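Local coordinates for cobalamin (Vitamin B12) biosynthesis CbiX protein (Marinobacter aquaeolei, PDB 3LYH) that is probably a metal-binding lyase of the CbiX family, some of whose relatives insert cobalt into a tetrapyrrole in vitamin B12 synthesis, at residues H6-L11 / E33-A38; L11-S16 / P69-A74; E63-V68 / H93-R98. One frame throughout, in Å; residues are numbered along the deposited sequence. Where two conformers were deposited one is given.

Interaction 1 (H6-L11 / E33-A38)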
loop_
_atom_site.group_PDB
_atom_site.type_symbol
_atom_site.label_atom_id
_atom_site.label_comp_id
_atom_site.label_asym_id
_atom_site.label_seq_id
_atom_site.Cartn_x
_atom_site.Cartn_y
_atom_site.Cartn_z
ATOM N N HIS B 6 18.701 -17.086 -0.390
ATOM C CA HIS B 6 17.263 -17.019 -0.567
ATOM C C HIS B 6 16.887 -15.684 -1.191
ATOM O O HIS B 6 17.153 -14.591 -0.631
ATOM C CB HIS B 6 16.588 -17.186 0.772
ATOM C CG HIS B 6 15.150 -17.549 0.668
ATOM N ND1 HIS B 6 14.714 -18.856 0.755
ATOM C CD2 HIS B 6 14.051 -16.792 0.452
ATOM C CE1 HIS B 6 13.400 -18.879 0.607
ATOM N NE2 HIS B 6 12.977 -17.638 0.441
ATOM N N GLN B 7 16.282 -15.761 -2.370
ATOM C CA GLN B 7 15.954 -14.545 -3.128
ATOM C C GLN B 7 14.618 -14.042 -2.672
ATOM O O GLN B 7 13.665 -14.798 -2.652
ATOM C CB GLN B 7 15.873 -14.846 -4.624
ATOM C CG GLN B 7 15.447 -13.653 -5.503
ATOM C CD GLN B 7 16.535 -12.587 -5.723
ATOM O OE1 GLN B 7 16.238 -11.368 -5.776
ATOM N NE2 GLN B 7 17.769 -13.031 -5.898
ATOM N N ILE B 8 14.543 -12.766 -2.321
ATOM C CA ILE B 8 13.277 -12.094 -2.084
ATOM C C ILE B 8 12.874 -11.377 -3.375
ATOM O O ILE B 8 13.664 -10.674 -3.990
ATOM C CB ILE B 8 13.404 -11.054 -0.957
ATOM C CG1 ILE B 8 13.604 -11.741 0.399
ATOM C CG2 ILE B 8 12.190 -10.100 -0.932
ATOM C CD1 ILE B 8 12.270 -12.324 0.983
ATOM N N ILE B 9 11.629 -11.583 -3.779
ATOM C CA ILE B 9 11.006 -10.854 -4.872
ATOM C C ILE B 9 9.874 -10.036 -4.280
ATOM O O ILE B 9 8.898 -10.610 -3.758
ATOM C CB ILE B 9 10.471 -11.783 -5.982
ATOM C CG1 ILE B 9 11.614 -12.620 -6.506
ATOM C CG2 ILE B 9 9.903 -10.941 -7.150
ATOM C CD1 ILE B 9 11.235 -13.674 -7.569
ATOM N N LEU B 10 9.999 -8.718 -4.362
ATOM C CA LEU B 10 8.924 -7.783 -3.975
ATOM C C LEU B 10 8.045 -7.644 -5.174
ATOM O O LEU B 10 8.515 -7.179 -6.207
ATOM C CB LEU B 10 9.443 -6.430 -3.520
ATOM C CG LEU B 10 10.415 -6.439 -2.356
ATOM C CD1 LEU B 10 10.905 -5.041 -1.955
ATOM C CD2 LEU B 10 9.880 -7.171 -1.179
ATOM N N LEU B 11 6.784 -8.064 -5.064
ATOM C CA LEU B 11 5.898 -8.159 -6.231
ATOM C C LEU B 11 4.859 -7.070 -6.231
ATOM O O LEU B 11 4.044 -7.007 -5.332
ATOM C CB LEU B 11 5.216 -9.520 -6.344
ATOM C CG LEU B 11 4.424 -9.765 -7.639
ATOM C CD1 LEU B 11 5.343 -9.794 -8.799
ATOM C CD2 LEU B 11 3.623 -11.089 -7.531
ATOM N N GLU B 33 18.504 -2.334 -1.544
ATOM C CA GLU B 33 19.851 -1.822 -1.297
ATOM C C GLU B 33 20.453 -2.330 0.013
ATOM O O GLU B 33 21.679 -2.304 0.161
ATOM C CB GLU B 33 19.844 -0.304 -1.304
ATOM C CG GLU B 33 19.528 0.300 -2.729
ATOM C CD GLU B 33 20.405 -0.319 -3.857
ATOM O OE1 GLU B 33 21.656 -0.395 -3.738
ATOM O OE2 GLU B 33 19.824 -0.742 -4.872
ATOM N N SER B 34 19.600 -2.745 0.951
ATOM C CA SER B 34 20.032 -3.147 2.307
ATOM C C SER B 34 20.253 -4.611 2.546
ATOM O O SER B 34 20.976 -4.973 3.486
ATOM C CB SER B 34 19.058 -2.665 3.379
ATOM O OG SER B 34 18.928 -1.267 3.399
ATOM N N ILE B 35 19.605 -5.452 1.742
ATOM C CA ILE B 35 19.824 -6.879 1.914
ATOM C C ILE B 35 20.190 -7.496 0.603
ATOM O O ILE B 35 19.964 -6.946 -0.493
ATOM C CB ILE B 35 18.667 -7.631 2.639
ATOM C CG1 ILE B 35 17.422 -7.711 1.769
ATOM C CG2 ILE B 35 18.362 -6.967 3.974
ATOM C CD1 ILE B 35 16.422 -8.781 2.217
ATOM N N GLU B 36 20.911 -8.588 0.720
ATOM C CA GLU B 36 21.334 -9.307 -0.454
ATOM C C GLU B 36 20.191 -10.068 -1.103
ATOM O O GLU B 36 19.227 -10.484 -0.439
ATOM C CB GLU B 36 22.489 -10.241 -0.124
ATOM C CG GLU B 36 23.739 -9.544 0.411
ATOM C CD GLU B 36 24.293 -8.519 -0.558
ATOM O OE1 GLU B 36 24.390 -8.825 -1.771
ATOM O OE2 GLU B 36 24.624 -7.402 -0.140
ATOM N N ASN B 37 20.262 -10.209 -2.426
ATOM C CA ASN B 37 19.336 -11.093 -3.166
ATOM C C ASN B 37 17.879 -10.685 -2.976
ATOM O O ASN B 37 17.018 -11.505 -2.586
ATOM C CB ASN B 37 19.538 -12.547 -2.787
ATOM C CG ASN B 37 21.002 -12.965 -2.893
ATOM O OD1 ASN B 37 21.627 -12.742 -3.928
ATOM N ND2 ASN B 37 21.567 -13.524 -1.802
ATOM N N ALA B 38 17.621 -9.395 -3.188
ATOM C CA ALA B 38 16.263 -8.862 -3.134
ATOM C C ALA B 38 16.022 -7.971 -4.359
ATOM O O ALA B 38 16.894 -7.228 -4.752
ATOM C CB ALA B 38 15.999 -8.130 -1.757
HETATM O O HOH W 1 19.725 -14.129 0.494
HETATM O O HOH W 2 17.226 -12.071 0.560
#

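Interaction 2 (L11-S16 / P69-A74)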
loop_
_atom_site.group_PDB
_atom_site.type_symbol
_atom_site.label_atom_id
_atom_site.label_comp_id
_atom_site.label_asym_id
_atom_site.label_seq_id
_atom_site.Cartn_x
_atom_site.Cartn_y
_atom_site.Cartn_z
ATOM N N LEU B 11 6.784 -8.064 -5.064
ATOM C CA LEU B 11 5.898 -8.159 -6.231
ATOM C C LEU B 11 4.859 -7.070 -6.231
ATOM O O LEU B 11 4.044 -7.007 -5.332
ATOM C CB LEU B 11 5.216 -9.520 -6.344
ATOM C CG LEU B 11 4.424 -9.765 -7.639
ATOM C CD1 LEU B 11 5.343 -9.794 -8.799
ATOM C CD2 LEU B 11 3.623 -11.089 -7.531
ATOM N N ALA B 12 4.896 -6.247 -7.308
ATOM C CA ALA B 12 3.921 -5.124 -7.487
ATOM C C ALA B 12 3.044 -5.360 -8.740
ATOM O O ALA B 12 3.441 -6.107 -9.618
ATOM C CB ALA B 12 4.708 -3.767 -7.627
ATOM N N HIS B 13 1.871 -4.729 -8.859
ATOM C CA HIS B 13 1.298 -4.486 -10.235
ATOM C C HIS B 13 2.121 -3.495 -11.005
ATOM O O HIS B 13 2.544 -2.479 -10.444
ATOM C CB HIS B 13 -0.111 -3.880 -10.165
ATOM C CG HIS B 13 -1.198 -4.877 -10.029
ATOM N ND1 HIS B 13 -1.278 -6.001 -10.824
ATOM C CD2 HIS B 13 -2.262 -4.928 -9.189
ATOM C CE1 HIS B 13 -2.326 -6.719 -10.459
ATOM N NE2 HIS B 13 -2.938 -6.090 -9.469
ATOM N N GLY B 14 2.285 -3.728 -12.305
ATOM C CA GLY B 14 2.966 -2.791 -13.197
ATOM C C GLY B 14 1.977 -1.872 -13.892
ATOM O O GLY B 14 0.768 -1.991 -13.738
ATOM N N SER B 15 2.519 -0.986 -14.700
ATOM C CA SER B 15 1.722 0.013 -15.361
ATOM C C SER B 15 2.637 0.601 -16.376
ATOM O O SER B 15 3.869 0.555 -16.222
ATOM C CB SER B 15 1.255 1.066 -14.349
ATOM O OG SER B 15 0.469 2.069 -14.989
ATOM N N SER B 16 2.053 1.151 -17.427
ATOM C CA SER B 16 2.793 2.042 -18.293
ATOM C C SER B 16 2.973 3.423 -17.638
ATOM O O SER B 16 3.758 4.219 -18.134
ATOM C CB SER B 16 2.097 2.178 -19.654
ATOM O OG SER B 16 0.794 2.687 -19.461
ATOM N N PRO B 69 4.213 -9.913 -1.643
ATOM C CA PRO B 69 3.359 -8.984 -2.403
ATOM C C PRO B 69 3.335 -7.576 -1.834
ATOM O O PRO B 69 3.022 -7.377 -0.664
ATOM C CB PRO B 69 1.988 -9.646 -2.376
ATOM C CG PRO B 69 2.222 -11.051 -2.025
ATOM C CD PRO B 69 3.414 -11.003 -1.092
ATOM N N LEU B 70 3.654 -6.583 -2.656
ATOM C CA LEU B 70 3.625 -5.165 -2.279
ATOM C C LEU B 70 2.207 -4.623 -2.495
ATOM O O LEU B 70 1.915 -3.811 -3.403
ATOM C CB LEU B 70 4.636 -4.321 -3.048
ATOM C CG LEU B 70 6.093 -4.597 -2.779
ATOM C CD1 LEU B 70 6.975 -3.602 -3.541
ATOM C CD2 LEU B 70 6.431 -4.640 -1.266
ATOM N N PHE B 71 1.316 -5.184 -1.714
ATOM C CA PHE B 71 -0.148 -4.936 -1.768
ATOM C C PHE B 71 -0.627 -4.713 -0.347
ATOM O O PHE B 71 -0.284 -5.470 0.590
ATOM C CB PHE B 71 -0.919 -6.127 -2.356
ATOM C CG PHE B 71 -0.715 -6.318 -3.811
ATOM C CD1 PHE B 71 0.406 -6.932 -4.302
ATOM C CD2 PHE B 71 -1.674 -5.862 -4.719
ATOM C CE1 PHE B 71 0.602 -7.114 -5.652
ATOM C CE2 PHE B 71 -1.486 -6.028 -6.071
ATOM C CZ PHE B 71 -0.331 -6.662 -6.540
ATOM N N LEU B 72 -1.473 -3.691 -0.172
ATOM C CA LEU B 72 -2.124 -3.495 1.125
ATOM C C LEU B 72 -3.217 -4.502 1.397
ATOM O O LEU B 72 -3.477 -4.826 2.560
ATOM C CB LEU B 72 -2.669 -2.069 1.206
ATOM C CG LEU B 72 -1.628 -0.952 1.151
ATOM C CD1 LEU B 72 -2.327 0.400 1.100
ATOM C CD2 LEU B 72 -0.743 -0.995 2.385
ATOM N N ALA B 73 -3.901 -4.934 0.343
ATOM C CA ALA B 73 -4.856 -6.004 0.473
ATOM C C ALA B 73 -4.903 -6.722 -0.852
ATOM O O ALA B 73 -4.744 -6.089 -1.911
ATOM C CB ALA B 73 -6.242 -5.489 0.850
ATOM N N ALA B 74 -5.157 -8.017 -0.757
ATOM C CA ALA B 74 -5.259 -8.857 -1.941
ATOM C C ALA B 74 -6.623 -8.672 -2.591
ATOM O O ALA B 74 -7.633 -8.545 -1.905
ATOM C CB ALA B 74 -5.045 -10.279 -1.581
HETATM O O HOH W 3 1.041 -3.349 -6.099
#

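Interaction 3 (E63-V68 / H93-R98)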
loop_
_atom_site.group_PDB
_atom_site.type_symbol
_atom_site.label_atom_id
_atom_site.label_comp_id
_atom_site.label_asym_id
_atom_site.label_seq_id
_atom_site.Cartn_x
_atom_site.Cartn_y
_atom_site.Cartn_z
ATOM N N GLU B 63 18.020 -21.012 -6.050
ATOM C CA GLU B 63 16.967 -21.974 -6.266
ATOM C C GLU B 63 15.736 -21.762 -5.370
ATOM O O GLU B 63 14.721 -22.383 -5.664
ATOM C CB GLU B 63 17.514 -23.398 -6.071
ATOM C CG GLU B 63 18.786 -23.679 -6.879
ATOM C CD GLU B 63 18.591 -23.632 -8.403
ATOM O OE1 GLU B 63 17.457 -23.813 -8.893
ATOM O OE2 GLU B 63 19.603 -23.441 -9.121
ATOM N N GLN B 64 15.857 -20.942 -4.307
ATOM C CA GLN B 64 14.812 -20.764 -3.276
ATOM C C GLN B 64 14.412 -19.287 -3.289
ATOM O O GLN B 64 15.275 -18.392 -3.249
ATOM C CB GLN B 64 15.322 -21.124 -1.877
ATOM C CG GLN B 64 15.720 -22.605 -1.689
ATOM C CD GLN B 64 14.539 -23.544 -1.621
ATOM O OE1 GLN B 64 13.426 -23.145 -1.255
ATOM N NE2 GLN B 64 14.778 -24.818 -1.964
ATOM N N PHE B 65 13.104 -19.048 -3.385
ATOM C CA PHE B 65 12.545 -17.712 -3.510
ATOM C C PHE B 65 11.414 -17.536 -2.523
ATOM O O PHE B 65 10.753 -18.509 -2.172
ATOM C CB PHE B 65 11.981 -17.492 -4.930
ATOM C CG PHE B 65 13.018 -17.583 -6.008
ATOM C CD1 PHE B 65 13.461 -18.831 -6.454
ATOM C CD2 PHE B 65 13.495 -16.446 -6.653
ATOM C CE1 PHE B 65 14.452 -18.924 -7.457
ATOM C CE2 PHE B 65 14.450 -16.515 -7.648
ATOM C CZ PHE B 65 14.931 -17.765 -8.075
ATOM N N THR B 66 11.187 -16.294 -2.118
ATOM C CA THR B 66 9.974 -15.895 -1.404
ATOM C C THR B 66 9.470 -14.631 -2.090
ATOM O O THR B 66 10.211 -13.669 -2.227
ATOM C CB THR B 66 10.196 -15.660 0.095
ATOM O OG1 THR B 66 10.640 -16.903 0.684
ATOM C CG2 THR B 66 8.918 -15.168 0.804
ATOM N N VAL B 67 8.235 -14.713 -2.567
ATOM C CA VAL B 67 7.482 -13.567 -3.119
ATOM C C VAL B 67 6.750 -12.877 -2.010
ATOM O O VAL B 67 5.929 -13.503 -1.312
ATOM C CB VAL B 67 6.514 -14.028 -4.217
ATOM C CG1 VAL B 67 5.644 -12.878 -4.710
ATOM C CG2 VAL B 67 7.300 -14.629 -5.420
ATOM N N VAL B 68 7.076 -11.599 -1.831
ATOM C CA VAL B 68 6.426 -10.707 -0.834
ATOM C C VAL B 68 5.559 -9.710 -1.653
ATOM O O VAL B 68 6.108 -8.786 -2.288
ATOM C CB VAL B 68 7.430 -9.921 0.015
ATOM C CG1 VAL B 68 6.707 -9.025 1.031
ATOM C CG2 VAL B 68 8.396 -10.858 0.757
ATOM N N HIS B 93 11.318 -23.248 -14.373
ATOM C CA HIS B 93 12.694 -23.010 -13.930
ATOM C C HIS B 93 13.241 -24.033 -12.932
ATOM O O HIS B 93 14.409 -23.943 -12.588
ATOM C CB HIS B 93 12.829 -21.575 -13.391
ATOM C CG HIS B 93 12.513 -20.526 -14.412
ATOM N ND1 HIS B 93 13.322 -20.282 -15.502
ATOM C CD2 HIS B 93 11.470 -19.666 -14.519
ATOM C CE1 HIS B 93 12.795 -19.314 -16.230
ATOM N NE2 HIS B 93 11.672 -18.922 -15.657
ATOM N N GLY B 94 12.443 -25.003 -12.484
ATOM C CA GLY B 94 12.882 -25.955 -11.451
ATOM C C GLY B 94 13.351 -25.302 -10.139
ATOM O O GLY B 94 14.431 -25.601 -9.604
ATOM N N VAL B 95 12.525 -24.406 -9.620
ATOM C CA VAL B 95 12.782 -23.713 -8.358
ATOM C C VAL B 95 11.592 -23.873 -7.416
ATOM O O VAL B 95 10.537 -24.361 -7.836
ATOM C CB VAL B 95 13.068 -22.213 -8.601
ATOM C CG1 VAL B 95 14.388 -22.060 -9.442
ATOM C CG2 VAL B 95 11.913 -21.533 -9.307
ATOM N N THR B 96 11.827 -23.493 -6.163
ATOM C CA THR B 96 10.850 -23.477 -5.066
ATOM C C THR B 96 10.583 -22.006 -4.691
ATOM O O THR B 96 11.521 -21.256 -4.394
ATOM C CB THR B 96 11.346 -24.251 -3.852
ATOM O OG1 THR B 96 11.656 -25.589 -4.261
ATOM C CG2 THR B 96 10.271 -24.323 -2.738
ATOM N N ILE B 97 9.315 -21.609 -4.744
ATOM C CA ILE B 97 8.897 -20.231 -4.476
ATOM C C ILE B 97 7.767 -20.235 -3.459
ATOM O O ILE B 97 6.685 -20.742 -3.757
ATOM C CB ILE B 97 8.426 -19.505 -5.763
ATOM C CG1 ILE B 97 9.427 -19.669 -6.893
ATOM C CG2 ILE B 97 8.031 -18.004 -5.500
ATOM C CD1 ILE B 97 8.875 -19.243 -8.287
ATOM N N ARG B 98 8.041 -19.683 -2.273
ATOM C CA ARG B 98 7.032 -19.468 -1.261
ATOM C C ARG B 98 6.325 -18.151 -1.555
ATOM O O ARG B 98 6.961 -17.186 -1.923
ATOM C CB ARG B 98 7.655 -19.407 0.119
ATOM C CG ARG B 98 6.649 -19.210 1.213
ATOM C CD ARG B 98 7.229 -19.478 2.614
ATOM N NE ARG B 98 8.054 -18.392 3.137
ATOM C CZ ARG B 98 7.586 -17.282 3.731
ATOM N NH1 ARG B 98 6.269 -17.066 3.879
ATOM N NH2 ARG B 98 8.446 -16.379 4.186
#

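Interaction 1 (H6-L11 / E33-A38)
Gln-7 lays its terminal amide against the backbone of Asn-37, the long flexible chain bringing CD to 3.4 Å from Asn-37 O. With chi1 176°, CG lies anti to the backbone N and beside the carbonyl carbon, and a bend at chi2 turns the amide toward Asn-37. The two side chains cross, their amide planes 64° apart, and the Gln-7 amide reaches the backbone and CB of Asn-37, not its amide. Ile-8 N donates an almost straight bond to Asn-37 O at 2.8 Å. This is where strand 38-42 starts to pair with strand 6-12 in parallel, completing the beta-alpha-beta unit built round helix 18-34. Asn-37 has positive phi and psi, a left-handed conformation that asparagine tolerates well, and its ND2 donates to a water at 3.0 Å that donates to His-6 O. With an alanine at Gln-7, the backbone of Asn-37 would probably lose the amide that packs on it, with a gap opening toward Ala-57 and Val-62. On the sheet face carrying Ile-8 and Ala-38, their CB atoms lie 4.0 Å apart, the small methyl of Ala-38 touching Ile-8 and also Thr-31, while Leu-121 of the second subunit packs on Ile-8.

Interaction 2 (L11-S16 / P69-A74)
His-13 and Phe-71 both turn CG anti to their own carbonyl carbon, with chi1 -86° and -71°, and these torsions swing the two rings together beyond the end of the strand pair. They form an offset edge-to-face pair: the planes are 78° apart, and the rim of the phenyl, at CE2 and CZ, is directed at one face of the imidazole. The closest approach is Phe-71 CE2 to His-13 CD2 at 3.4 Å. A flat hydrocarbon ring suits this place because its C-H edge can meet the imidazole pi cloud, while ND1 of His-13 remains hydrogen-bonded to Glu-44. A water lies 3.5 Å above the plane of the Phe-71 ring, over its centre; it accepts from His-13 N and donates to Leu-70 O at 2.9 Å, joining the two segments where direct pairing has ended. The last direct bond is Leu-70 N to Leu-11 O, 2.7 Å. Leu-70 centres an inverse gamma turn, closed by a weak bond from Phe-71 N to Pro-69 O, which diverts the chain from the sheet. Pro-69 can stand here because the parallel bridge to Leu-11 uses Leu-70 N, not the proline nitrogen. Leu-11 packs on Val-82 of helix 78-93, Ala-12 on Phe-24 of helix 18-34, and Leu-70 on Ile-113 of the second subunit, so these segments at the C-terminal ends of strands 6-12 and 64-69 meet helices of both subunits.

Interaction 3 (E63-V68 / H93-R98)
Phe-65 and Ile-97 occupy one face of a parallel strand pair, with Thr-66 and Arg-98 side by side on the other. The Phe-65 ring turns its edge to Thr-96 O, which lies in the ring plane, and its CE1 meets Val-95 CG1 obliquely at 3.7 Å. Ile-97 brings CG1 to within 3.9 Å of Phe-65 CB; its CG2 presses on Val-67 CG2 at 3.5 Å, tighter than usual. That Val-67 methyl is put there by chi1 175°, which sets CG1 anti to the backbone N and leaves CG2 on the side of Ile-97. Branched residues suit such positions, filling the space between strands and helix: Ile-86 and Leu-89 of helix 78-93 pack on Ile-97. On the opposite face Arg-98 starts extended (chi1 -179°) and bends at chi3 (78°), laying one face of its guanidinium over the Thr-66 CG2 methyl, which is 3.6 Å from Arg-98 NH2. Thr-66 OG1 binds His-6. Four backbone bonds hold the register, from Thr-96 N to Glu-63 O, 3.1 Å, through to Val-67 N to Arg-98 O, 2.9 Å. Gly-94, with positive phi, lets the chain leave helix 78-93 for this strand. The two faces differ in chemistry: one is packed with hydrocarbon against helices 50-59 and 78-93, whereas on the other Arg-98 NH2 pairs with Glu-120 and Ser-124 of the second subunit, Glu-120 probably balancing its charge, so the polar face is fitted to the dimer interface.

From the N terminus, strand 6-12 enters interaction 1 first; its partner 33-38 closes the loop through helix 18-34 and brings in strand 38-42. Interaction 2 opens at the end of the same strand, sharing Leu-11, and closes only at 69-74, so it crosses interaction 1. Interaction 3 follows interaction 1 in series but crosses interaction 2: it opens on strand 64-69, just before 69-74, and closes after helix 78-93. Leu-10 packing on Leu-70 joins the first two, and backbone pairing of Ile-9 and Leu-11 with Val-68 links strand 6-12 to interaction 3. Together they tie all four strands, in the order 38-42, 6-12, 64-69, 96-99, and each also touches the second subunit.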